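Local coordinates for outer membrane protein OMP121 (Bacteroides thetaiotaomicron, PDB 5FQ8), which probably acts as a TonB-dependent outer-membrane transporter, a calcium-binding beta-barrel receptor with a plug domain, in complex with a lipoprotein, at residues K246-A251 and I341-L346; G281-D286 and N320-G325; N458-V463 and G525-F530. All blocks are in the same frame, centred on the assembly; numbering follows the deposited sequence.

How the contacts relate
Contacts 1 and 2 lie close together at one end of the barrel, their centres about 14 Å apart, while contact 3 sits on the far side of the chain's centre, its centre about 59 Å from that of contact 1 and about 47 Å from that of contact 2. Along the sequence both segments of contact 2 fall between those of contact 1; contact 3 comes later. The first two touch: Asp250 N lies 2.8 Å from Met282 O, a probable hydrogen bond, and both pack against helix 368-374. Together they join the loop before strand 252-264, the calcium-binding turn between 268-280 and 289-303, and the connection after strand 306-320, whereas contact 3 links barrel-wall strands.

Contact 1: K246-A251 and I341-L346; sequences KDFFDA and ISIIGL
Phe248 and Ile343 form the apolar half of a loop-to-loop contact, whose other half joins Asp247 to Ile344; it lies in the loop region at one end of the barrel. Segment 246-251 leads into strand 252-264. Segment 341-346 belongs to the long connection between helices 330-335 and 368-374. The backbones come closest at Phe248 and Ile344, whose CA atoms are 5.7 Å apart, and no hydrogen bond joins the two segments. Ile343 offers its CG2 branch, which meets CD1 of Phe248 at 3.9 Å in an oblique approach. Phe248 turns its CG away from the backbone N (chi1 162°), and the CD2 side of the same ring sits over the centre of the Phe249 ring, 3.9 Å above its plane. Such packing builds a small aromatic and aliphatic core among the loops at one end of the TonB-dependent receptor barrel: Leu334 touches Phe248, Phe249 and Ile343, Tyr369 meets the Phe248 ring edge-to-face, and Leu372 adds to it. Ile344 lies on the backbone of the other loop. Its CG2 is 3.9 Å from CA of Phe248 and 4.1 Å from CB of Asp247, close to the Asp247 carbonyl. This methyl stands beside its own backbone N, with CG1 taking the place between N and the carbonyl carbon (chi1 63°). The polar end of Asp247 faces the neighbouring BT_2262 lipoprotein chain, where OD2 hydrogen-bonds Ser4 N and Thr5 OG1, while the Asp247 carbonyl accepts a bond from NZ of Lys3 of the BT_2262 lipoprotein. Asp243 brings a second carboxylate near Asp247 OD1, a closeness that would probably favour protonation of one of the two, though the donors on OD2 would tend to stabilise the charged form of Asp247. Ser342 OG hydrogen-bonds Thr5 O of the same lipoprotein.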
ATOM      1  N   LYS B 246      35.822   6.654  14.919  1.00 26.90           N
ATOM      2  CA  LYS B 246      35.531   6.837  16.335  1.00 26.23           C
ATOM      3  C   LYS B 246      34.913   8.203  16.596  1.00 26.34           C
ATOM      4  O   LYS B 246      34.002   8.337  17.419  1.00 26.24           O
ATOM      5  CB  LYS B 246      36.806   6.671  17.167  1.00 26.63           C
ATOM      6  CG  LYS B 246      36.590   6.622  18.689  1.00 26.75           C
ATOM      7  CD  LYS B 246      37.844   6.993  19.454  1.00 55.34           C
ATOM      8  CE  LYS B 246      37.675   6.805  20.956  1.00 44.37           C
ATOM      9  NZ  LYS B 246      36.472   7.517  21.474  1.00 48.44           N
ATOM     10  N   ASP B 247      35.398   9.230  15.908  1.00 26.59           N
ATOM     11  CA  ASP B 247      34.889  10.579  16.103  1.00 26.78           C
ATOM     12  C   ASP B 247      33.496  10.772  15.536  1.00 26.43           C
ATOM     13  O   ASP B 247      32.876  11.799  15.800  1.00 26.56           O
ATOM     14  CB  ASP B 247      35.830  11.583  15.454  1.00 27.18           C
ATOM     15  CG  ASP B 247      37.090  11.761  16.222  1.00 29.69           C
ATOM     16  OD1 ASP B 247      37.267  11.025  17.200  1.00 30.72           O
ATOM     17  OD2 ASP B 247      37.900  12.630  15.853  1.00 38.97           O
ATOM     18  N   PHE B 248      32.996   9.825  14.750  1.00 32.29           N
ATOM     19  CA  PHE B 248      31.700  10.016  14.115  1.00 31.58           C
ATOM     20  C   PHE B 248      30.587   9.914  15.133  1.00 25.59           C
ATOM     21  O   PHE B 248      29.509  10.482  14.943  1.00 25.49           O
ATOM     22  CB  PHE B 248      31.526   8.993  12.993  1.00 25.42           C
ATOM     23  CG  PHE B 248      30.113   8.806  12.547  1.00 25.07           C
ATOM     24  CD1 PHE B 248      29.490   9.754  11.776  1.00 25.11           C
ATOM     25  CD2 PHE B 248      29.419   7.662  12.885  1.00 24.75           C
ATOM     26  CE1 PHE B 248      28.199   9.575  11.372  1.00 24.83           C
ATOM     27  CE2 PHE B 248      28.130   7.472  12.483  1.00 24.46           C
ATOM     28  CZ  PHE B 248      27.512   8.428  11.726  1.00 24.50           C
ATOM     29  N   PHE B 249      30.844   9.231  16.227  1.00 25.60           N
ATOM     30  CA  PHE B 249      29.808   8.993  17.204  1.00 25.46           C
ATOM     31  C   PHE B 249      29.738  10.129  18.216  1.00 33.38           C
ATOM     32  O   PHE B 249      30.677  10.908  18.400  1.00 30.28           O
ATOM     33  CB  PHE B 249      30.046   7.652  17.885  1.00 25.33           C
ATOM     34  CG  PHE B 249      30.014   6.491  16.933  1.00 25.01           C
ATOM     35  CD1 PHE B 249      31.141   6.127  16.227  1.00 25.09           C
ATOM     36  CD2 PHE B 249      28.855   5.773  16.737  1.00 24.66           C
ATOM     37  CE1 PHE B 249      31.114   5.073  15.354  1.00 24.84           C
ATOM     38  CE2 PHE B 249      28.822   4.721  15.867  1.00 24.41           C
ATOM     39  CZ  PHE B 249      29.951   4.365  15.175  1.00 24.50           C
ATOM     40  N   ASP B 250      28.580  10.245  18.828  1.00 30.81           N
ATOM     41  CA  ASP B 250      28.325  11.193  19.885  1.00 26.04           C
ATOM     42  C   ASP B 250      28.372  10.446  21.203  1.00 42.65           C
ATOM     43  O   ASP B 250      28.816   9.300  21.281  1.00 33.54           O
ATOM     44  CB  ASP B 250      26.953  11.846  19.704  1.00 28.23           C
ATOM     45  CG  ASP B 250      26.897  12.831  18.578  1.00 26.04           C
ATOM     46  OD1 ASP B 250      27.956  13.286  18.106  1.00 26.26           O
ATOM     47  OD2 ASP B 250      25.763  13.166  18.192  1.00 25.92           O
ATOM     48  N   ALA B 251      27.855  11.064  22.244  1.00 26.33           N
ATOM     49  CA  ALA B 251      27.549  10.350  23.466  1.00 26.35           C
ATOM     50  C   ALA B 251      26.048  10.158  23.514  1.00 26.09           C
ATOM     51  O   ALA B 251      25.294  11.123  23.404  1.00 26.19           O
ATOM     52  CB  ALA B 251      28.044  11.117  24.684  1.00 49.43           C
ATOM     53  N   ILE B 341      40.242   9.756   5.094  1.00 27.76           N
ATOM     54  CA  ILE B 341      39.138  10.671   4.838  1.00 27.63           C
ATOM     55  C   ILE B 341      38.494  11.072   6.154  1.00 27.49           C
ATOM     56  O   ILE B 341      38.255  10.230   7.023  1.00 33.99           O
ATOM     57  CB  ILE B 341      38.108  10.025   3.901  1.00 27.23           C
ATOM     58  CG1 ILE B 341      38.746   9.724   2.551  1.00 27.44           C
ATOM     59  CG2 ILE B 341      36.924  10.944   3.725  1.00 27.11           C
ATOM     60  CD1 ILE B 341      39.378  10.914   1.914  1.00 27.94           C
ATOM     61  N   SER B 342      38.214  12.357   6.304  1.00 27.71           N
ATOM     62  CA  SER B 342      37.597  12.873   7.520  1.00 31.63           C
ATOM     63  C   SER B 342      36.090  12.685   7.450  1.00 36.94           C
ATOM     64  O   SER B 342      35.412  13.376   6.689  1.00 43.15           O
ATOM     65  CB  SER B 342      37.947  14.344   7.693  1.00 34.02           C
ATOM     66  OG  SER B 342      37.282  14.902   8.806  1.00 36.54           O
ATOM     67  N   ILE B 343      35.562  11.781   8.273  1.00 26.82           N
ATOM     68  CA  ILE B 343      34.130  11.502   8.262  1.00 26.40           C
ATOM     69  C   ILE B 343      33.335  12.673   8.829  1.00 26.51           C
ATOM     70  O   ILE B 343      32.333  13.092   8.247  1.00 26.39           O
ATOM     71  CB  ILE B 343      33.827  10.213   9.035  1.00 26.04           C
ATOM     72  CG1 ILE B 343      34.440   9.031   8.337  1.00 25.93           C
ATOM     73  CG2 ILE B 343      32.358   9.987   9.127  1.00 25.66           C
ATOM     74  CD1 ILE B 343      34.032   7.758   8.969  1.00 25.59           C
ATOM     75  N   ILE B 344      33.738  13.205   9.986  1.00 30.84           N
ATOM     76  CA  ILE B 344      32.956  14.289  10.563  1.00 26.90           C
ATOM     77  C   ILE B 344      33.038  15.533   9.711  1.00 27.26           C
ATOM     78  O   ILE B 344      32.302  16.496   9.947  1.00 27.40           O
ATOM     79  CB  ILE B 344      33.396  14.617  11.996  1.00 27.15           C
ATOM     80  CG1 ILE B 344      34.836  15.110  11.995  1.00 27.63           C
ATOM     81  CG2 ILE B 344      33.183  13.440  12.895  1.00 26.82           C
ATOM     82  CD1 ILE B 344      35.362  15.342  13.345  1.00 27.91           C
ATOM     83  N   GLY B 345      33.930  15.555   8.740  1.00 40.47           N
ATOM     84  CA  GLY B 345      33.907  16.646   7.790  1.00 49.18           C
ATOM     85  C   GLY B 345      32.879  16.523   6.699  1.00 39.87           C
ATOM     86  O   GLY B 345      32.851  17.365   5.799  1.00 42.20           O
ATOM     87  N   LEU B 346      32.030  15.504   6.754  1.00 27.02           N
ATOM     88  CA  LEU B 346      31.015  15.281   5.747  1.00 26.77           C
ATOM     89  C   LEU B 346      29.620  15.706   6.171  1.00 26.62           C
ATOM     90  O   LEU B 346      28.701  15.580   5.369  1.00 26.44           O
ATOM     91  CB  LEU B 346      30.982  13.804   5.362  1.00 26.35           C
ATOM     92  CG  LEU B 346      32.251  13.143   4.864  1.00 26.45           C
ATOM     93  CD1 LEU B 346      32.051  11.670   4.990  1.00 26.03           C
ATOM     94  CD2 LEU B 346      32.514  13.537   3.439  1.00 26.69           C
TER

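Contact 2: G281-D286 and N320-G325; sequences GMIPTD and NFATTG. With CA (calcium ion), chain M.
Ile283 and Ala322 make the tight part of this contact, with Ile283 CD1 4.0 Å from Ala322 CB and both side chains resting on Leu372 of helix 368-374. Ile283 reaches across with CG1 beside its backbone N (chi1 -51°), and its terminal methyl does the touching. Ile283 also serves the metal through its backbone: the calcium ion is bound by Gly281 O at 2.5 Å, Ile283 O at 2.2 Å and Thr285 O at 2.4 Å, and the carboxylates of Asp280 and Asp288 complete the five protein ligands. Three carbonyls at alternate positions, bracketed by two aspartates, wrap the turn of the hairpin between strands 268-280 and 289-303 around the ion. Segment 320-325 leaves the next strand of the barrel, 306-320, and residues 320 to 322 run roughly against 283 to 286, the directions 147° apart. The far end is looser: a backbone oxygen, Asp286 O, faces Asn320 CB at 4.1 Å, with no pair of side chains in touch. Asp286 lies exposed, and its carbonyl accepts a hydrogen bond from Ser289 OG.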
ATOM      1  N   GLY B 281      20.627   7.499  21.518  1.00 42.28           N
ATOM      2  CA  GLY B 281      21.900   6.812  21.637  1.00 36.69           C
ATOM      3  C   GLY B 281      23.040   7.508  20.924  1.00 28.85           C
ATOM      4  O   GLY B 281      22.951   8.657  20.497  1.00 24.87           O
ATOM      5  N   MET B 282      24.133   6.770  20.773  1.00 24.70           N
ATOM      6  CA  MET B 282      25.392   7.394  20.390  1.00 25.84           C
ATOM      7  C   MET B 282      25.518   7.676  18.905  1.00 34.10           C
ATOM      8  O   MET B 282      26.405   8.437  18.521  1.00 37.73           O
ATOM      9  CB  MET B 282      26.545   6.507  20.800  1.00 24.97           C
ATOM     10  CG  MET B 282      26.457   5.177  20.152  1.00 24.64           C
ATOM     11  SD  MET B 282      27.709   4.090  20.748  1.00 24.78           S
ATOM     12  CE  MET B 282      27.162   2.577  20.023  1.00 24.40           C
ATOM     13  N   ILE B 283      24.713   7.052  18.059  1.00 28.24           N
ATOM     14  CA  ILE B 283      24.784   7.397  16.638  1.00 24.32           C
ATOM     15  C   ILE B 283      24.202   8.790  16.449  1.00 25.66           C
ATOM     16  O   ILE B 283      23.153   9.095  17.040  1.00 26.25           O
ATOM     17  CB  ILE B 283      24.036   6.370  15.800  1.00 23.96           C
ATOM     18  CG1 ILE B 283      24.479   4.955  16.150  1.00 23.83           C
ATOM     19  CG2 ILE B 283      24.297   6.576  14.348  1.00 23.89           C
ATOM     20  CD1 ILE B 283      23.620   3.889  15.557  1.00 23.53           C
ATOM     21  N   PRO B 284      24.845   9.666  15.668  1.00 24.67           N
ATOM     22  CA  PRO B 284      24.379  11.053  15.544  1.00 24.92           C
ATOM     23  C   PRO B 284      22.936  11.184  15.091  1.00 24.75           C
ATOM     24  O   PRO B 284      22.368  10.238  14.544  1.00 24.43           O
ATOM     25  CB  PRO B 284      25.335  11.639  14.504  1.00 25.08           C
ATOM     26  CG  PRO B 284      26.522  10.827  14.571  1.00 25.05           C
ATOM     27  CD  PRO B 284      26.095   9.450  14.925  1.00 24.72           C
ATOM     28  N   THR B 285      22.351  12.365  15.285  1.00 25.00           N
ATOM     29  CA  THR B 285      20.921  12.632  15.102  1.00 24.94           C
ATOM     30  C   THR B 285      20.067  11.780  16.023  1.00 24.75           C
ATOM     31  O   THR B 285      20.580  11.093  16.903  1.00 29.31           O
ATOM     32  CB  THR B 285      20.452  12.401  13.659  1.00 33.54           C
ATOM     33  OG1 THR B 285      20.228  11.000  13.451  1.00 32.49           O
ATOM     34  CG2 THR B 285      21.466  12.915  12.643  1.00 24.87           C
ATOM     35  N   ASP B 286      18.757  11.804  15.801  1.00 24.66           N
ATOM     36  CA  ASP B 286      17.776  11.195  16.684  1.00 37.58           C
ATOM     37  C   ASP B 286      17.282   9.856  16.168  1.00 36.41           C
ATOM     38  O   ASP B 286      16.160   9.453  16.489  1.00 38.93           O
ATOM     39  CB  ASP B 286      16.592  12.148  16.893  1.00 35.32           C
ATOM     40  CG  ASP B 286      15.807  12.421  15.606  1.00 41.01           C
ATOM     41  OD1 ASP B 286      16.192  13.333  14.847  1.00 39.62           O
ATOM     42  OD2 ASP B 286      14.784  11.746  15.366  1.00 51.74           O
ATOM     43  N   ASN B 320      12.808   4.383  17.271  1.00 23.32           N
ATOM     44  CA  ASN B 320      13.377   4.786  15.995  1.00 23.22           C
ATOM     45  C   ASN B 320      14.703   4.064  15.868  1.00 23.09           C
ATOM     46  O   ASN B 320      15.426   3.923  16.853  1.00 26.75           O
ATOM     47  CB  ASN B 320      13.603   6.288  15.898  1.00 23.44           C
ATOM     48  CG  ASN B 320      12.326   7.079  15.910  1.00 23.61           C
ATOM     49  OD1 ASN B 320      11.829   7.442  16.964  1.00 32.67           O
ATOM     50  ND2 ASN B 320      11.799   7.374  14.740  1.00 23.57           N
ATOM     51  N   PHE B 321      15.028   3.612  14.672  1.00 41.16           N
ATOM     52  CA  PHE B 321      16.162   2.721  14.499  1.00 22.81           C
ATOM     53  C   PHE B 321      17.027   3.228  13.366  1.00 36.86           C
ATOM     54  O   PHE B 321      16.509   3.736  12.372  1.00 32.04           O
ATOM     55  CB  PHE B 321      15.680   1.323  14.218  1.00 22.63           C
ATOM     56  CG  PHE B 321      16.661   0.253  14.552  1.00 22.59           C
ATOM     57  CD1 PHE B 321      17.788   0.072  13.791  1.00 22.55           C
ATOM     58  CD2 PHE B 321      16.434  -0.599  15.610  1.00 27.06           C
ATOM     59  CE1 PHE B 321      18.679  -0.920  14.088  1.00 22.55           C
ATOM     60  CE2 PHE B 321      17.321  -1.588  15.910  1.00 28.70           C
ATOM     61  CZ  PHE B 321      18.442  -1.755  15.145  1.00 24.88           C
ATOM     62  N   ALA B 322      18.343   3.121  13.535  1.00 22.85           N
ATOM     63  CA  ALA B 322      19.274   3.405  12.449  1.00 22.86           C
ATOM     64  C   ALA B 322      19.479   2.093  11.702  1.00 22.68           C
ATOM     65  O   ALA B 322      20.235   1.218  12.128  1.00 25.53           O
ATOM     66  CB  ALA B 322      20.574   3.989  12.982  1.00 23.05           C
ATOM     67  N   THR B 323      18.774   1.966  10.584  1.00 22.58           N
ATOM     68  CA  THR B 323      18.665   0.719   9.844  1.00 26.98           C
ATOM     69  C   THR B 323      20.027   0.185   9.416  1.00 29.16           C
ATOM     70  O   THR B 323      20.912   0.948   9.035  1.00 27.66           O
ATOM     71  CB  THR B 323      17.790   0.961   8.618  1.00 22.39           C
ATOM     72  OG1 THR B 323      16.634   1.720   8.984  1.00 22.43           O
ATOM     73  CG2 THR B 323      17.368  -0.351   7.985  1.00 22.27           C
ATOM     74  N   THR B 324      20.195  -1.137   9.480  1.00 32.93           N
ATOM     75  CA  THR B 324      21.430  -1.783   9.051  1.00 30.96           C
ATOM     76  C   THR B 324      21.189  -2.575   7.776  1.00 28.68           C
ATOM     77  O   THR B 324      20.047  -2.876   7.414  1.00 22.45           O
ATOM     78  CB  THR B 324      22.004  -2.730  10.120  1.00 29.57           C
ATOM     79  OG1 THR B 324      21.170  -3.884  10.253  1.00 26.13           O
ATOM     80  CG2 THR B 324      22.142  -2.053  11.467  1.00 29.81           C
ATOM     81  N   GLY B 325      22.277  -2.915   7.106  1.00 22.48           N
ATOM     82  CA  GLY B 325      22.188  -3.727   5.909  1.00 30.29           C
ATOM     83  C   GLY B 325      23.317  -3.438   4.943  1.00 26.94           C
ATOM     84  O   GLY B 325      24.198  -2.623   5.192  1.00 22.74           O
TER
HETATM   85 CA    CA M1987      21.636   9.651  18.569  1.00107.24          CA

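Contact 3: N458-V463 and G525-F530. With KR0 (3-decanoyloxypropyl decanoate), chain K.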
ATOM      1  N   ASN B 458      -6.029 -15.752  28.685  1.00 35.43           N
ATOM      2  CA  ASN B 458      -5.740 -16.942  29.457  1.00 28.72           C
ATOM      3  C   ASN B 458      -6.697 -17.022  30.624  1.00 29.32           C
ATOM      4  O   ASN B 458      -6.917 -16.030  31.317  1.00 29.42           O
ATOM      5  CB  ASN B 458      -4.296 -16.932  29.936  1.00 28.51           C
ATOM      6  CG  ASN B 458      -3.858 -18.268  30.434  1.00 28.81           C
ATOM      7  OD1 ASN B 458      -3.666 -19.194  29.654  1.00 28.73           O
ATOM      8  ND2 ASN B 458      -3.701 -18.389  31.746  1.00 34.52           N
ATOM      9  N   GLN B 459      -7.273 -18.191  30.836  1.00 29.76           N
ATOM     10  CA  GLN B 459      -8.210 -18.377  31.928  1.00 30.39           C
ATOM     11  C   GLN B 459      -7.869 -19.649  32.671  1.00 30.80           C
ATOM     12  O   GLN B 459      -7.669 -20.697  32.053  1.00 34.56           O
ATOM     13  CB  GLN B 459      -9.643 -18.406  31.420  1.00 44.66           C
ATOM     14  CG  GLN B 459     -10.044 -17.076  30.847  1.00 53.64           C
ATOM     15  CD  GLN B 459     -11.519 -16.876  30.828  1.00 64.42           C
ATOM     16  OE1 GLN B 459     -12.274 -17.799  31.093  1.00 73.00           O
ATOM     17  NE2 GLN B 459     -11.951 -15.658  30.521  1.00 66.56           N
ATOM     18  N   ASP B 460      -7.785 -19.545  33.991  1.00 31.19           N
ATOM     19  CA  ASP B 460      -7.520 -20.685  34.844  1.00 31.67           C
ATOM     20  C   ASP B 460      -8.600 -20.784  35.900  1.00 32.37           C
ATOM     21  O   ASP B 460      -8.956 -19.784  36.531  1.00 32.48           O
ATOM     22  CB  ASP B 460      -6.147 -20.574  35.488  1.00 31.51           C
ATOM     23  CG  ASP B 460      -5.033 -20.760  34.499  1.00 33.16           C
ATOM     24  OD1 ASP B 460      -4.654 -21.924  34.239  1.00 31.07           O
ATOM     25  OD2 ASP B 460      -4.543 -19.741  33.980  1.00 41.65           O
ATOM     26  N   ILE B 461      -9.141 -21.982  36.065  1.00 32.88           N
ATOM     27  CA  ILE B 461     -10.035 -22.315  37.165  1.00 33.65           C
ATOM     28  C   ILE B 461      -9.380 -23.456  37.921  1.00 45.91           C
ATOM     29  O   ILE B 461      -8.995 -24.458  37.314  1.00 38.49           O
ATOM     30  CB  ILE B 461     -11.432 -22.706  36.666  1.00 33.99           C
ATOM     31  CG1 ILE B 461     -12.004 -21.598  35.810  1.00 33.58           C
ATOM     32  CG2 ILE B 461     -12.368 -22.932  37.804  1.00 34.79           C
ATOM     33  CD1 ILE B 461     -13.298 -21.981  35.167  1.00 39.99           C
ATOM     34  N   MET B 462      -9.224 -23.296  39.231  1.00 34.48           N
ATOM     35  CA  MET B 462      -8.459 -24.237  40.033  1.00 34.86           C
ATOM     36  C   MET B 462      -9.166 -24.522  41.347  1.00 35.71           C
ATOM     37  O   MET B 462      -9.985 -23.739  41.822  1.00 35.93           O
ATOM     38  CB  MET B 462      -7.058 -23.710  40.343  1.00 34.46           C
ATOM     39  CG  MET B 462      -6.291 -23.230  39.152  1.00 33.63           C
ATOM     40  SD  MET B 462      -4.837 -22.360  39.670  1.00 37.32           S
ATOM     41  CE  MET B 462      -4.080 -21.982  38.125  1.00 32.35           C
ATOM     42  N   VAL B 463      -8.808 -25.649  41.948  1.00 36.21           N
ATOM     43  CA  VAL B 463      -9.210 -25.954  43.314  1.00 37.04           C
ATOM     44  C   VAL B 463      -8.016 -26.560  44.038  1.00 49.23           C
ATOM     45  O   VAL B 463      -7.408 -27.523  43.559  1.00 37.16           O
ATOM     46  CB  VAL B 463     -10.427 -26.894  43.365  1.00 37.72           C
ATOM     47  CG1 VAL B 463     -10.181 -28.120  42.535  1.00 41.86           C
ATOM     48  CG2 VAL B 463     -10.729 -27.278  44.787  1.00 38.61           C
ATOM     49  N   GLY B 525      -6.810 -27.217  28.484  1.00 31.34           N
ATOM     50  CA  GLY B 525      -6.220 -28.322  29.212  1.00 38.44           C
ATOM     51  C   GLY B 525      -6.811 -28.487  30.593  1.00 38.46           C
ATOM     52  O   GLY B 525      -7.430 -27.571  31.145  1.00 39.48           O
ATOM     53  N   VAL B 526      -6.610 -29.675  31.146  1.00 32.93           N
ATOM     54  CA  VAL B 526      -6.922 -29.955  32.539  1.00 33.55           C
ATOM     55  C   VAL B 526      -5.670 -30.521  33.187  1.00 33.66           C
ATOM     56  O   VAL B 526      -4.932 -31.276  32.551  1.00 33.57           O
ATOM     57  CB  VAL B 526      -8.113 -30.924  32.662  1.00 34.28           C
ATOM     58  CG1 VAL B 526      -7.922 -32.103  31.749  1.00 34.40           C
ATOM     59  CG2 VAL B 526      -8.279 -31.370  34.096  1.00 34.98           C
ATOM     60  N   PHE B 527      -5.403 -30.131  34.432  1.00 33.87           N
ATOM     61  CA  PHE B 527      -4.153 -30.522  35.065  1.00 33.95           C
ATOM     62  C   PHE B 527      -4.348 -30.782  36.550  1.00 38.29           C
ATOM     63  O   PHE B 527      -5.289 -30.293  37.175  1.00 34.91           O
ATOM     64  CB  PHE B 527      -3.058 -29.471  34.864  1.00 33.25           C
ATOM     65  CG  PHE B 527      -3.421 -28.117  35.380  1.00 33.02           C
ATOM     66  CD1 PHE B 527      -4.105 -27.216  34.584  1.00 32.59           C
ATOM     67  CD2 PHE B 527      -3.069 -27.735  36.650  1.00 35.62           C
ATOM     68  CE1 PHE B 527      -4.435 -25.965  35.042  1.00 32.42           C
ATOM     69  CE2 PHE B 527      -3.399 -26.486  37.112  1.00 33.11           C
ATOM     70  CZ  PHE B 527      -4.087 -25.598  36.299  1.00 32.68           C
ATOM     71  N   GLY B 528      -3.428 -31.562  37.101  1.00 39.25           N
ATOM     72  CA  GLY B 528      -3.404 -31.839  38.526  1.00 40.57           C
ATOM     73  C   GLY B 528      -1.978 -31.932  39.031  1.00 42.39           C
ATOM     74  O   GLY B 528      -1.065 -32.343  38.309  1.00 35.26           O
ATOM     75  N   GLN B 529      -1.794 -31.549  40.294  1.00 47.51           N
ATOM     76  CA  GLN B 529      -0.462 -31.473  40.894  1.00 39.86           C
ATOM     77  C   GLN B 529      -0.550 -31.901  42.351  1.00 40.37           C
ATOM     78  O   GLN B 529      -1.099 -31.174  43.179  1.00 42.26           O
ATOM     79  CB  GLN B 529       0.099 -30.061  40.767  1.00 37.27           C
ATOM     80  CG  GLN B 529       1.477 -29.894  41.300  1.00 35.98           C
ATOM     81  CD  GLN B 529       2.103 -28.615  40.822  1.00 38.59           C
ATOM     82  OE1 GLN B 529       1.806 -28.151  39.732  1.00 38.40           O
ATOM     83  NE2 GLN B 529       2.961 -28.026  41.641  1.00 42.74           N
ATOM     84  N   PHE B 530      -0.003 -33.067  42.666  1.00 37.22           N
ATOM     85  CA  PHE B 530      -0.082 -33.637  44.007  1.00 38.22           C
ATOM     86  C   PHE B 530       1.225 -33.431  44.758  1.00 38.15           C
ATOM     87  O   PHE B 530       2.272 -33.916  44.325  1.00 37.99           O
ATOM     88  CB  PHE B 530      -0.404 -35.125  43.936  1.00 41.39           C
ATOM     89  CG  PHE B 530      -0.604 -35.761  45.275  1.00 44.24           C
ATOM     90  CD1 PHE B 530      -1.704 -35.443  46.047  1.00 45.40           C
ATOM     91  CD2 PHE B 530       0.293 -36.699  45.753  1.00 47.51           C
ATOM     92  CE1 PHE B 530      -1.905 -36.040  47.275  1.00 47.12           C
ATOM     93  CE2 PHE B 530       0.098 -37.302  46.978  1.00 49.67           C
ATOM     94  CZ  PHE B 530      -1.005 -36.970  47.743  1.00 50.13           C
TER
HETATM   95  C1  KR0 K1985     -11.211 -20.526  25.724  1.00 41.70           C
HETATM   96  O1  KR0 K1985     -11.620 -20.862  27.048  1.00 42.88           O
HETATM   97  C2  KR0 K1985     -10.095 -19.513  25.864  1.00 41.40           C
HETATM   98  C3  KR0 K1985     -10.554 -18.137  25.436  1.00 41.26           C
HETATM   99  C4  KR0 K1985     -15.406 -15.071  27.611  1.00 45.06           C
HETATM  100  O4  KR0 K1985     -11.434 -17.539  26.381  1.00 42.32           O
HETATM  101  C5  KR0 K1985     -12.143 -16.342  25.958  1.00 42.33           C
HETATM  102  C6  KR0 K1985     -14.904 -15.236  29.050  1.00 45.99           C
HETATM  103  C7  KR0 K1985     -12.905 -20.422  27.567  1.00 47.80           C
HETATM  104  C8  KR0 K1985     -15.494 -14.231  30.041  1.00 47.18           C
HETATM  105  O8  KR0 K1985     -11.961 -15.954  24.827  1.00 41.44           O
HETATM  106  C9  KR0 K1985     -14.866 -14.360  31.434  1.00 48.09           C
HETATM  107  O9  KR0 K1985     -13.898 -20.526  26.877  1.00 49.82           O
HETATM  108  C10 KR0 K1985     -13.068 -15.570  26.864  1.00 43.45           C
HETATM  109  C11 KR0 K1985     -14.546 -15.845  26.604  1.00 43.83           C
HETATM  110  C12 KR0 K1985     -13.028 -19.837  28.949  1.00 46.55           C
HETATM  111  C13 KR0 K1985     -14.248 -20.440  29.635  1.00 45.99           C
HETATM  112  C14 KR0 K1985     -15.690 -13.665  32.525  1.00 57.18           C
HETATM  113  C15 KR0 K1985     -14.911 -13.465  33.823  1.00 50.38           C
HETATM  114  C16 KR0 K1985     -15.630 -12.573  34.808  1.00 51.73           C
HETATM  115  C17 KR0 K1985     -14.168 -20.314  31.152  1.00 47.25           C
HETATM  116  C18 KR0 K1985     -14.969 -19.143  31.706  1.00 48.06           C
HETATM  117  C19 KR0 K1985     -14.700 -19.004  33.203  1.00 49.28           C
HETATM  118  C20 KR0 K1985     -15.686 -18.093  33.928  1.00 50.39           C
HETATM  119  C21 KR0 K1985     -15.309 -17.957  35.405  1.00 55.16           C
HETATM  120  C22 KR0 K1985     -16.470 -17.440  36.254  1.00 52.95           C
HETATM  121  C23 KR0 K1985     -16.065 -17.018  37.652  1.00 54.18           C
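Asp460, Met462 and Phe527 meet across a strand that lies between them: segment 458-463 on strand 446-469 and segment 525-530 on strand 513-534 are not neighbours in the barrel wall, both being paired with strand 472-495. Even the closest CA atoms, those of Met462 and Phe527, are 9.1 Å apart, and no hydrogen bond joins the segments. Phe527 spans much of the gap. Its CG sits between the backbone N and the carbonyl carbon (chi1 58°), and the ring extends to place CZ 4.1 Å from CE of Met462, which comes to the ring edge, near its plane. The extended Met462 chain delivers this methyl. Asp460, two residues earlier and on the same side of its strand, brings OD1 to 4.1 Å from Phe527 CE1, with carboxylate and ring planes 70° apart. These two-residue steps suit a beta barrel, in which one side of the wall faces the interior and the other the membrane. Gln459 and Ile461 accordingly serve the other face, lining the pocket of 3-decanoyloxypropyl decanoate, where Ile461 CD1 lies 3.8 Å from ligand carbon C19 and the amide of Gln459 lies against the ligand's acyl chains, OE1 nearest C12. On the inner side, Phe527 touches Leu152 and Asn458 touches Pro108, both within the plug domain. Asn481 and Leu477 of the intervening strand 472-495 pack against Asp460 and Met462 respectively, strand 398-417 flanks segment 458-463 on its other edge, and Arg545 of strand 538-549 touches Phe527 from beyond segment 525-530.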